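Local coordinates for protein hydrogenase (NiFe) small subunit HydA (Allochromatium vinosum, PDB 3MYR) that carries the three iron-sulfur clusters of a heterodimeric [NiFe] hydrogenase and probably relays electrons between the large subunit and outside partners as hydrogen is oxidised, at residues A[17-20]-A[21-24]; A[129-132]-A[133-136]; A[184-188]-A[189-193]; A[192-196]-A[197-201]; A[203-206]-A[207-210]. One frame throughout, in Å; residues are numbered along the deposited sequence.

In the fold
Along the chain the five contacts follow in numerical order, only interactions 3 and 4 sharing residues, and they fall into two groups. Interactions 1 and 2 belong to the N-terminal part with the mixed sheet; their centres are about 23 Å apart, on opposite sides of the chain's centre. Interaction 1 reaches the first [4Fe-4S] cluster through helix 16-23, whereas interaction 2 joins strand 129-130 to helix 132-135. The C-terminal group is compact: interactions 3 and 4 share helix 191-195, with centres about 10 Å apart, and interaction 5 starts the next helix, 206-210, its centre about 11 Å from that of interaction 4. The two [4Fe-4S] clusters are thus held by separate parts of the chain.

Interaction 1 of 5, residues A[17-20]-A[21-24]; sequences CTES and LTRA. With SF4 (iron/sulfur cluster), chain I.
Bends at chi2 in both Glu19 (-83°) and Arg23 (-62°) fold two long side chains back along the same flank of the helix until carboxylate and guanidinium meet. The salt bridge is carried by Arg23 NH1, 2.7 Å from Glu19 OE2. This oxygen lies in the guanidinium plane and is met nearly along its own C-O bond, while the two flat groups are turned 64° apart; NH2 adds only a weak, longer bond to it. Over one face of the guanidinium, Glu19 O accepts Thr22 OG1 at 2.7 Å and, weakly, Arg23 N. Ser20 O binds Arg23 N more firmly, at 2.8 Å, a bond from a residue three places on. A leucine in place of Arg23 would probably leave the buried Glu19 carboxylate without its counter-charge and free to swing. The large subunit covers this flank: its Gln198 and Arg199 both bind Thr22 O. On other sides of the helix Thr18 OG1 bonds to His42 NE2, and Ser20 OG to Pro149 O. One turn earlier Cys17 O accepts Leu21 N at 3.1 Å, and Cys17 SG binds the iron FE2 at 2.3 Å. With Cys14 it forms the Cys-x-x-Cys motif of the first [4Fe-4S] cluster, the proximal one of [NiFe] hydrogenases, and helix 16-23 starts within that motif.

Interaction 2 of 5, residues A[129-132]-A[133-136]; sequences AMSV and MDLV
Met130 lays its thioether across Leu135 at about a right angle, the methyl CE coming to 3.5 Å from Leu135 CD1, tighter than usual for two carbons. Leu135 has a nearly eclipsed chi2 (-19°), which makes the exact fit of this pair doubtful. The same methyl also rests on the CB of Asp134, 3.8 Å from Met130 CE. Ser131, between strand and helix, does the capping. Its OG sits between the backbone N and the carbonyl carbon (chi1 64°), a position from which it can accept Asp134 N in a weak bond of 3.3 Å. The return link runs through a water that takes a hydrogen bond from Ser131 N at 3.0 Å and gives one to Asp134 OD2. Deeper in, Val132 and Val136 lie side by side, pointing the same way, with Val132 CG1 and Val136 CG2 4.1 Å apart, and Val136 N closes the turn on Val132 O at 2.7 Å. Farther out, Met130 is tied to Ile76 of strand 69-77 by backbone bonding. Val132 packs against Val72 and Ile76 of that strand, and Leu135 against Tyr94 and Leu97 of helix 93-101. Chemically the helix is two-sided: the buried valines, Leu135 at their margin, face apolar neighbours, while serine and aspartate-held water take up the N-H groups of Asp134 and Ser131, resembling but not forming a capping box.

Interaction 3 of 5, residues A[184-188]-A[189-193]; sequences IHDRC and YRRPF. With SF4 (iron/sulfur cluster), chain J.
The guanidinium of Arg191 lies flat on the imidazole of His185, the planes only 4° apart and the centres 4.0 Å from each other. Arg191 CD sits over the same face of the His185 ring in a CH-pi contact, 3.6 Å from its centroid. A bend at chi2 (68°) brings the arginine there, and in-plane bonds fix its rotation: Arg191 NH2 gives one hydrogen to His185 O at 3.0 Å, standing above that carbonyl plane, and another to Asp186 OD1 at 2.9 Å, on the oxygen's anti lone pair. A water joins Asp186 OD1 to Arg191 NH1, and Asp195 pairs with Arg191 NE. A glutamine in place of Arg191 would probably uncover the histidine face and leave Asp186 without its salt-bridge mate. The ring so held binds the iron FE4 through His185 ND1 at 2.0 Å, and the positive charge stacked on it may tune the cluster. Cys188 SG binds FE1 at 2.3 Å and also receives Arg190 N in a nearly straight bond (163°), a capping bond ahead of the helix. On the other flank the aliphatic CG of Arg190 covers the centre of the Tyr189 ring, while Arg190 NE and NH2 both grip Tyr189 OH. That hydroxyl bonds in turn to Ser232 of the large subunit, and Arg190 NH1 reaches Trp212 O. With Cys213 and Cys219, His185 and Cys188 complete the three-cysteine, one-histidine site characteristic of the distal [4Fe-4S] cluster in [NiFe] hydrogenases.

Interaction 4 of 5, residues A[192-196]-A[197-201]; sequences PFYDK and GLFAE
Tyr194 and Phe199 set their rings almost perpendicular, planes 89° apart, but obliquely displaced, with centroids 6.0 Å from each other. Tyr194 CD1 comes in at the edge of the Phe199 ring, 3.8 Å from Phe199 CE1, while CG of Asp195 lies in the plane of the tyrosine ring at its own edge. Tyr194 also meets the iron-bound His185 edge-to-face and touches the cluster, and Phe199 leans on Cys213, so this pair borders the second [4Fe-4S] site. The other aromatic, Phe193, receives a methyl of Leu198 obliquely: Phe193 CD2 lies 3.6 Å from Leu198 CD1. Leucine CG stands anti to its carbonyl carbon (chi1 -56°), which carries CD1 back over the last helical turn, within 4.1 Å of Lys196 CB. Trp212 meets the Phe193 ring and also packs on Leu198, extending the apolar patch beyond the turn. The backbone ends the helix here. Gly197 takes a positive phi (81°), and two N-H groups turn back: Leu198 N reaches Phe193 O at 2.8 Å, and Gly197 N binds Tyr194 O at 3.1 Å. Backbone bonding of Leu198 and Ala200 to Cys213 then ties the departing chain to the loop that carries this cluster ligand. A glycine with positive phi, paired backward bonds and an apolar contact between Phe193 and Leu198 are the marks of the Schellman motif ending helix 191-195.

Interaction 5 of 5, residues A[203-206]-A[207-210]; sequences FDDE and GAKQ
Asp205 OD1 accepts Ala208 N at 3.0 Å, the N-cap bond that starts the helix and the centre of its well-packed side. A chi1 of 65° tucks the carboxylate back over its own backbone, within reach of Ala208 N, and its second oxygen, OD2, is held by Glu201 N. Beside the cap the methyl of Ala208 presses on the preceding chain, its CB 3.2 Å from Phe203 O. Lys209 N follows with a bond to Asp205 O at 3.0 Å. The opposite character appears at Glu206 and Gln210. Their carboxylate and amide planes are almost parallel, 9° apart, yet Glu206 OE1 approaches Gln210 CG at 3.4 Å more closely than NE2, so the contact is carried by carbon while the glutamate faces solvent. A water bridges Asp205 OD2 and, weakly, Gly207 N. Toward the large subunit, Asp204 OD2 forms a salt bridge with its Lys461 and accepts its Thr462 N, while Lys209 lays CE 3.5 Å from Asp204 O and sends NZ to Ile226 O of that subunit. Helix 206-210 is thus seated between the large subunit and the chain leaving helix 191-195, where Ala200 packs against Ala208 and Asp205.

Interaction 1 of 5, residues A[17-20]-A[21-24]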
# COMPACT_ATOMS: atom_id res chain seq x y z
N CYS A 17 7.18 -4.07 -4.22
CA CYS A 17 8.25 -5.04 -4.20
C CYS A 17 8.57 -5.48 -2.79
O CYS A 17 8.89 -6.65 -2.55
CB CYS A 17 9.52 -4.50 -4.97
SG CYS A 17 9.16 -4.21 -6.75
N THR A 18 8.52 -4.55 -1.83
CA THR A 18 8.70 -4.96 -0.44
C THR A 18 7.53 -5.84 0.04
O THR A 18 7.74 -6.84 0.72
CB THR A 18 8.82 -3.66 0.49
OG1 THR A 18 10.15 -3.16 0.29
CG2 THR A 18 8.59 -4.04 1.98
N GLU A 19 6.29 -5.50 -0.37
CA GLU A 19 5.16 -6.32 0.06
C GLU A 19 5.38 -7.70 -0.50
O GLU A 19 5.12 -8.66 0.18
CB GLU A 19 3.79 -5.78 -0.43
CG GLU A 19 3.44 -4.50 0.31
CD GLU A 19 2.81 -4.74 1.69
OE1 GLU A 19 2.52 -3.71 2.33
OE2 GLU A 19 2.50 -5.88 2.12
N SER A 20 5.82 -7.78 -1.75
CA SER A 20 6.00 -9.08 -2.39
C SER A 20 7.00 -9.92 -1.54
O SER A 20 6.76 -11.08 -1.19
CB SER A 20 6.57 -8.92 -3.81
OG SER A 20 6.69 -10.19 -4.39
N LEU A 21 8.13 -9.31 -1.21
CA LEU A 21 9.14 -9.96 -0.35
C LEU A 21 8.51 -10.54 0.93
O LEU A 21 8.86 -11.63 1.36
CB LEU A 21 10.22 -8.93 0.06
CG LEU A 21 11.26 -9.38 1.12
CD1 LEU A 21 12.15 -10.55 0.66
CD2 LEU A 21 12.12 -8.15 1.60
N THR A 22 7.62 -9.78 1.58
CA THR A 22 6.94 -10.30 2.82
C THR A 22 5.99 -11.45 2.52
O THR A 22 5.65 -12.21 3.42
CB THR A 22 6.09 -9.23 3.60
OG1 THR A 22 4.88 -8.99 2.87
CG2 THR A 22 6.85 -7.92 3.79
N ARG A 23 5.59 -11.61 1.25
CA ARG A 23 4.72 -12.77 0.93
C ARG A 23 5.43 -14.12 0.87
O ARG A 23 4.75 -15.17 0.92
CB ARG A 23 3.93 -12.58 -0.39
CG ARG A 23 3.06 -11.29 -0.42
CD ARG A 23 1.95 -11.24 0.67
NE ARG A 23 1.17 -10.04 0.32
CZ ARG A 23 1.39 -8.80 0.71
NH1 ARG A 23 2.18 -8.52 1.78
NH2 ARG A 23 0.75 -7.83 0.05
N ALA A 24 6.74 -14.10 0.68
CA ALA A 24 7.47 -15.32 0.32
C ALA A 24 7.37 -16.34 1.45
O ALA A 24 7.68 -16.01 2.63
CB ALA A 24 8.97 -15.00 0.02
FE1 SF4 I . 5.79 -2.39 -9.87
FE2 SF4 I . 7.73 -2.82 -7.91
FE3 SF4 I . 7.87 -0.58 -9.63
FE4 SF4 I . 5.81 -1.07 -7.51
S1 SF4 I . 8.18 -0.57 -7.29
S2 SF4 I . 5.66 -0.14 -9.55
S3 SF4 I . 5.44 -3.29 -7.87
S4 SF4 I . 7.99 -2.76 -10.24

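Interaction 2 of 5, residues A[129-132]-A[133-136]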
# COMPACT_ATOMS: atom_id res chain seq x y z
N ALA A 129 13.15 9.74 -14.78
CA ALA A 129 13.47 8.47 -14.08
C ALA A 129 14.43 7.60 -14.86
O ALA A 129 14.26 7.46 -16.07
CB ALA A 129 12.18 7.66 -13.84
N MET A 130 15.37 6.93 -14.18
CA MET A 130 16.28 5.99 -14.88
C MET A 130 16.38 4.71 -14.05
O MET A 130 16.02 4.73 -12.88
CB MET A 130 17.68 6.67 -14.96
CG MET A 130 17.56 7.92 -15.94
SD MET A 130 19.12 8.63 -16.40
CE MET A 130 20.03 7.23 -17.05
N SER A 131 16.97 3.67 -14.63
CA SER A 131 17.11 2.35 -13.99
C SER A 131 18.48 2.29 -13.32
O SER A 131 19.37 3.11 -13.62
CB SER A 131 17.09 1.25 -15.09
OG SER A 131 18.24 1.38 -15.96
N VAL A 132 18.66 1.30 -12.47
CA VAL A 132 19.93 1.06 -11.79
C VAL A 132 21.10 0.78 -12.75
O VAL A 132 22.10 1.48 -12.69
CB VAL A 132 19.75 -0.11 -10.78
CG1 VAL A 132 21.11 -0.54 -10.19
CG2 VAL A 132 18.77 0.34 -9.73
N MET A 133 20.91 -0.16 -13.71
CA MET A 133 21.99 -0.56 -14.63
C MET A 133 22.45 0.60 -15.53
O MET A 133 23.61 0.71 -15.89
CB MET A 133 21.53 -1.76 -15.47
CG MET A 133 20.43 -1.42 -16.47
SD MET A 133 19.65 -2.85 -17.33
CE MET A 133 20.83 -3.12 -18.65
N ASP A 134 21.54 1.51 -15.87
CA ASP A 134 21.95 2.73 -16.59
C ASP A 134 22.80 3.68 -15.76
O ASP A 134 23.68 4.36 -16.27
CB ASP A 134 20.73 3.49 -17.15
CG ASP A 134 20.10 2.78 -18.39
OD1 ASP A 134 20.60 1.71 -18.82
OD2 ASP A 134 19.07 3.25 -18.85
N LEU A 135 22.56 3.72 -14.47
CA LEU A 135 23.30 4.63 -13.59
C LEU A 135 24.50 4.03 -12.89
O LEU A 135 25.42 4.78 -12.45
CB LEU A 135 22.37 5.12 -12.52
CG LEU A 135 21.40 6.29 -12.78
CD1 LEU A 135 21.55 7.31 -13.91
CD2 LEU A 135 20.06 6.25 -12.05
N VAL A 136 24.50 2.72 -12.74
CA VAL A 136 25.49 2.08 -11.93
C VAL A 136 26.16 1.07 -12.84
O VAL A 136 25.60 -0.01 -13.15
CB VAL A 136 24.85 1.30 -10.75
CG1 VAL A 136 26.01 0.56 -9.97
CG2 VAL A 136 24.11 2.28 -9.83
O HOH W 1 17.21 4.30 -17.52

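Interaction 3 of 5, residues A[184-188]-A[189-193]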
# COMPACT_ATOMS: atom_id res chain seq x y z
N ILE A 184 6.62 -16.77 -20.73
CA ILE A 184 5.30 -17.20 -20.25
C ILE A 184 4.61 -18.11 -21.31
O ILE A 184 4.08 -19.22 -20.99
CB ILE A 184 4.41 -15.96 -20.00
CG1 ILE A 184 4.96 -15.02 -18.86
CG2 ILE A 184 2.92 -16.32 -19.74
CD1 ILE A 184 4.95 -15.66 -17.46
N HIS A 185 4.59 -17.63 -22.55
CA HIS A 185 3.89 -18.31 -23.60
C HIS A 185 4.52 -19.70 -23.90
O HIS A 185 3.82 -20.62 -24.29
CB HIS A 185 3.87 -17.33 -24.77
CG HIS A 185 3.19 -17.81 -26.00
ND1 HIS A 185 1.80 -17.86 -26.13
CD2 HIS A 185 3.72 -18.14 -27.22
CE1 HIS A 185 1.52 -18.21 -27.38
NE2 HIS A 185 2.66 -18.30 -28.08
N ASP A 186 5.82 -19.92 -23.61
CA ASP A 186 6.37 -21.25 -23.86
C ASP A 186 6.11 -22.21 -22.70
O ASP A 186 6.55 -23.34 -22.76
CB ASP A 186 7.90 -21.19 -24.09
CG ASP A 186 8.24 -20.78 -25.54
OD1 ASP A 186 7.35 -20.77 -26.45
OD2 ASP A 186 9.38 -20.36 -25.77
N ARG A 187 5.42 -21.76 -21.63
CA ARG A 187 5.11 -22.63 -20.51
C ARG A 187 3.61 -22.66 -20.18
O ARG A 187 3.18 -23.49 -19.41
CB ARG A 187 5.89 -22.19 -19.25
CG ARG A 187 7.45 -22.25 -19.42
CD ARG A 187 7.84 -23.73 -19.66
NE ARG A 187 9.23 -24.04 -19.24
CZ ARG A 187 9.85 -25.18 -19.51
NH1 ARG A 187 9.23 -26.14 -20.23
NH2 ARG A 187 11.06 -25.38 -19.04
N CYS A 188 2.85 -21.73 -20.74
CA CYS A 188 1.48 -21.44 -20.39
C CYS A 188 0.53 -22.63 -20.64
O CYS A 188 0.54 -23.26 -21.72
CB CYS A 188 1.01 -20.21 -21.20
SG CYS A 188 -0.75 -19.80 -20.84
N TYR A 189 -0.31 -22.94 -19.66
CA TYR A 189 -1.24 -24.06 -19.82
C TYR A 189 -2.31 -23.83 -20.90
O TYR A 189 -2.99 -24.79 -21.26
CB TYR A 189 -1.88 -24.48 -18.48
CG TYR A 189 -3.01 -23.53 -18.06
CD1 TYR A 189 -4.35 -23.92 -18.14
CD2 TYR A 189 -2.71 -22.23 -17.56
CE1 TYR A 189 -5.40 -23.03 -17.76
CE2 TYR A 189 -3.75 -21.31 -17.22
CZ TYR A 189 -5.09 -21.74 -17.30
OH TYR A 189 -6.09 -20.88 -16.97
N ARG A 190 -2.45 -22.59 -21.43
CA ARG A 190 -3.41 -22.31 -22.51
C ARG A 190 -2.74 -22.40 -23.87
O ARG A 190 -3.39 -22.31 -24.92
CB ARG A 190 -4.07 -20.93 -22.34
CG ARG A 190 -4.72 -20.77 -20.91
CD ARG A 190 -5.65 -19.58 -20.88
NE ARG A 190 -6.27 -19.42 -19.59
CZ ARG A 190 -7.40 -18.76 -19.34
NH1 ARG A 190 -8.20 -18.39 -20.34
NH2 ARG A 190 -7.81 -18.63 -18.07
N ARG A 191 -1.44 -22.64 -23.84
CA ARG A 191 -0.66 -22.62 -25.10
C ARG A 191 -1.14 -23.68 -26.09
O ARG A 191 -1.24 -23.37 -27.30
CB ARG A 191 0.86 -22.77 -24.83
CG ARG A 191 1.70 -22.94 -26.18
CD ARG A 191 1.65 -21.59 -27.01
NE ARG A 191 2.52 -21.73 -28.21
CZ ARG A 191 3.88 -21.65 -28.19
NH1 ARG A 191 4.59 -21.81 -29.32
NH2 ARG A 191 4.54 -21.38 -27.08
N PRO A 192 -1.46 -24.92 -25.62
CA PRO A 192 -1.92 -25.82 -26.70
C PRO A 192 -3.25 -25.40 -27.30
O PRO A 192 -3.54 -25.74 -28.46
CB PRO A 192 -2.09 -27.16 -26.01
CG PRO A 192 -0.98 -27.09 -24.88
CD PRO A 192 -1.13 -25.66 -24.38
N PHE A 193 -4.03 -24.62 -26.54
CA PHE A 193 -5.27 -24.01 -27.06
C PHE A 193 -5.03 -22.90 -28.10
O PHE A 193 -5.68 -22.86 -29.19
CB PHE A 193 -6.14 -23.59 -25.88
CG PHE A 193 -6.71 -24.76 -25.20
CD1 PHE A 193 -5.90 -25.61 -24.45
CD2 PHE A 193 -7.99 -25.12 -25.39
CE1 PHE A 193 -6.43 -26.76 -23.84
CE2 PHE A 193 -8.54 -26.26 -24.77
CZ PHE A 193 -7.76 -27.10 -24.05
FE1 SF4 J . -1.03 -18.35 -22.60
FE2 SF4 J . -2.41 -17.56 -24.89
FE3 SF4 J . -1.15 -15.72 -23.31
FE4 SF4 J . 0.30 -17.47 -24.83
S1 SF4 J . -1.10 -15.83 -25.55
S2 SF4 J . 0.75 -16.85 -22.71
S3 SF4 J . -1.00 -19.36 -24.65
S4 SF4 J . -2.92 -17.06 -22.71
O HOH W 2 7.46 -21.54 -29.00

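Interaction 4 of 5, residues A[192-196]-A[197-201]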
# COMPACT_ATOMS: atom_id res chain seq x y z
N PRO A 192 -1.46 -24.92 -25.62
CA PRO A 192 -1.92 -25.82 -26.70
C PRO A 192 -3.25 -25.40 -27.30
O PRO A 192 -3.54 -25.74 -28.46
CB PRO A 192 -2.09 -27.16 -26.01
CG PRO A 192 -0.98 -27.09 -24.88
CD PRO A 192 -1.13 -25.66 -24.38
N PHE A 193 -4.03 -24.62 -26.54
CA PHE A 193 -5.27 -24.01 -27.06
C PHE A 193 -5.03 -22.90 -28.10
O PHE A 193 -5.68 -22.86 -29.19
CB PHE A 193 -6.14 -23.59 -25.88
CG PHE A 193 -6.71 -24.76 -25.20
CD1 PHE A 193 -5.90 -25.61 -24.45
CD2 PHE A 193 -7.99 -25.12 -25.39
CE1 PHE A 193 -6.43 -26.76 -23.84
CE2 PHE A 193 -8.54 -26.26 -24.77
CZ PHE A 193 -7.76 -27.10 -24.05
N TYR A 194 -4.04 -22.05 -27.79
CA TYR A 194 -3.50 -21.08 -28.73
C TYR A 194 -3.13 -21.76 -30.07
O TYR A 194 -3.56 -21.30 -31.12
CB TYR A 194 -2.24 -20.44 -28.11
CG TYR A 194 -1.51 -19.59 -29.13
CD1 TYR A 194 -1.80 -18.20 -29.23
CD2 TYR A 194 -0.53 -20.14 -29.98
CE1 TYR A 194 -1.13 -17.38 -30.19
CE2 TYR A 194 0.16 -19.32 -30.96
CZ TYR A 194 -0.15 -17.93 -31.01
OH TYR A 194 0.44 -17.05 -31.90
N ASP A 195 -2.43 -22.92 -30.01
CA ASP A 195 -1.94 -23.55 -31.19
C ASP A 195 -3.09 -24.23 -31.96
O ASP A 195 -2.96 -24.46 -33.10
CB ASP A 195 -0.91 -24.59 -30.87
CG ASP A 195 0.40 -23.98 -30.33
OD1 ASP A 195 0.83 -22.88 -30.73
OD2 ASP A 195 1.00 -24.63 -29.46
N LYS A 196 -4.19 -24.56 -31.31
CA LYS A 196 -5.36 -25.13 -31.97
C LYS A 196 -6.30 -24.04 -32.48
O LYS A 196 -7.38 -24.36 -33.04
CB LYS A 196 -6.16 -25.97 -30.94
CG LYS A 196 -5.48 -27.31 -30.64
CD LYS A 196 -6.42 -28.17 -29.84
CE LYS A 196 -6.22 -28.07 -28.33
NZ LYS A 196 -6.87 -29.27 -27.67
N GLY A 197 -6.01 -22.78 -32.19
CA GLY A 197 -6.91 -21.69 -32.66
C GLY A 197 -8.15 -21.53 -31.74
O GLY A 197 -9.20 -21.09 -32.19
N LEU A 198 -8.03 -21.90 -30.47
CA LEU A 198 -9.11 -21.71 -29.50
C LEU A 198 -8.85 -20.51 -28.61
O LEU A 198 -7.87 -20.45 -27.85
CB LEU A 198 -9.33 -23.00 -28.67
CG LEU A 198 -9.63 -24.26 -29.48
CD1 LEU A 198 -9.52 -25.53 -28.63
CD2 LEU A 198 -11.01 -24.14 -29.95
N PHE A 199 -9.72 -19.50 -28.72
CA PHE A 199 -9.44 -18.20 -28.06
C PHE A 199 -10.68 -17.71 -27.29
O PHE A 199 -11.79 -17.81 -27.80
CB PHE A 199 -9.12 -17.16 -29.14
CG PHE A 199 -7.87 -17.44 -29.90
CD1 PHE A 199 -6.61 -17.29 -29.28
CD2 PHE A 199 -7.94 -17.84 -31.24
CE1 PHE A 199 -5.44 -17.56 -30.01
CE2 PHE A 199 -6.76 -18.06 -31.96
CZ PHE A 199 -5.53 -17.93 -31.32
N ALA A 200 -10.50 -17.13 -26.11
CA ALA A 200 -11.56 -16.39 -25.45
C ALA A 200 -11.83 -15.05 -26.22
O ALA A 200 -10.93 -14.44 -26.73
CB ALA A 200 -11.13 -16.08 -23.92
N GLU A 201 -13.09 -14.63 -26.34
CA GLU A 201 -13.38 -13.35 -26.97
C GLU A 201 -13.92 -12.36 -26.00
O GLU A 201 -14.13 -11.25 -26.36
CB GLU A 201 -14.32 -13.57 -28.18
CG GLU A 201 -13.66 -14.61 -29.07
CD GLU A 201 -14.01 -14.46 -30.52
OE1 GLU A 201 -13.21 -13.76 -31.23
OE2 GLU A 201 -15.08 -15.02 -30.94

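Interaction 5 of 5, residues A[203-206]-A[207-210]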
# COMPACT_ATOMS: atom_id res chain seq x y z
N PHE A 203 -14.06 -11.89 -21.25
CA PHE A 203 -13.64 -12.45 -19.98
C PHE A 203 -14.53 -13.53 -19.40
O PHE A 203 -14.11 -14.26 -18.43
CB PHE A 203 -13.34 -11.32 -18.97
CG PHE A 203 -12.31 -10.39 -19.49
CD1 PHE A 203 -10.96 -10.71 -19.39
CD2 PHE A 203 -12.69 -9.24 -20.20
CE1 PHE A 203 -9.99 -9.88 -19.97
CE2 PHE A 203 -11.74 -8.42 -20.73
CZ PHE A 203 -10.38 -8.77 -20.65
N ASP A 204 -15.74 -13.68 -19.94
CA ASP A 204 -16.53 -14.82 -19.44
C ASP A 204 -17.34 -15.55 -20.52
O ASP A 204 -18.32 -16.18 -20.18
CB ASP A 204 -17.47 -14.36 -18.29
CG ASP A 204 -18.59 -13.40 -18.78
OD1 ASP A 204 -18.54 -12.99 -19.97
OD2 ASP A 204 -19.55 -13.12 -17.98
N ASP A 205 -16.94 -15.49 -21.79
CA ASP A 205 -17.58 -16.37 -22.76
C ASP A 205 -17.15 -17.82 -22.58
O ASP A 205 -16.41 -18.13 -21.67
CB ASP A 205 -17.34 -15.91 -24.21
CG ASP A 205 -15.86 -15.98 -24.61
OD1 ASP A 205 -15.02 -16.25 -23.73
OD2 ASP A 205 -15.55 -15.84 -25.82
N GLU A 206 -17.62 -18.72 -23.45
CA GLU A 206 -17.28 -20.15 -23.35
C GLU A 206 -15.75 -20.36 -23.31
O GLU A 206 -15.26 -21.10 -22.48
CB GLU A 206 -17.95 -20.93 -24.52
CG GLU A 206 -17.69 -22.42 -24.45
CD GLU A 206 -18.28 -23.11 -23.17
OE1 GLU A 206 -18.00 -24.32 -22.98
OE2 GLU A 206 -19.02 -22.47 -22.36
N GLY A 207 -14.98 -19.69 -24.16
CA GLY A 207 -13.55 -19.88 -24.24
C GLY A 207 -12.91 -19.42 -22.91
O GLY A 207 -12.02 -20.07 -22.39
N ALA A 208 -13.36 -18.30 -22.35
CA ALA A 208 -12.79 -17.85 -21.08
C ALA A 208 -13.04 -18.90 -20.01
O ALA A 208 -12.14 -19.22 -19.23
CB ALA A 208 -13.43 -16.45 -20.62
N LYS A 209 -14.26 -19.42 -19.95
CA LYS A 209 -14.62 -20.37 -18.87
C LYS A 209 -13.86 -21.64 -19.01
O LYS A 209 -13.56 -22.29 -18.01
CB LYS A 209 -16.11 -20.74 -18.89
CG LYS A 209 -17.03 -19.57 -18.45
CD LYS A 209 -18.48 -20.08 -18.68
CE LYS A 209 -19.57 -19.04 -18.55
NZ LYS A 209 -19.49 -18.38 -17.32
N GLN A 210 -13.54 -22.00 -20.25
CA GLN A 210 -12.83 -23.24 -20.52
C GLN A 210 -11.30 -23.09 -20.52
O GLN A 210 -10.60 -24.09 -20.72
CB GLN A 210 -13.22 -23.80 -21.90
CG GLN A 210 -14.72 -24.14 -21.93
CD GLN A 210 -15.00 -25.37 -21.08
OE1 GLN A 210 -14.37 -26.38 -21.27
NE2 GLN A 210 -15.90 -25.25 -20.10
O HOH W 3 -14.93 -18.13 -27.09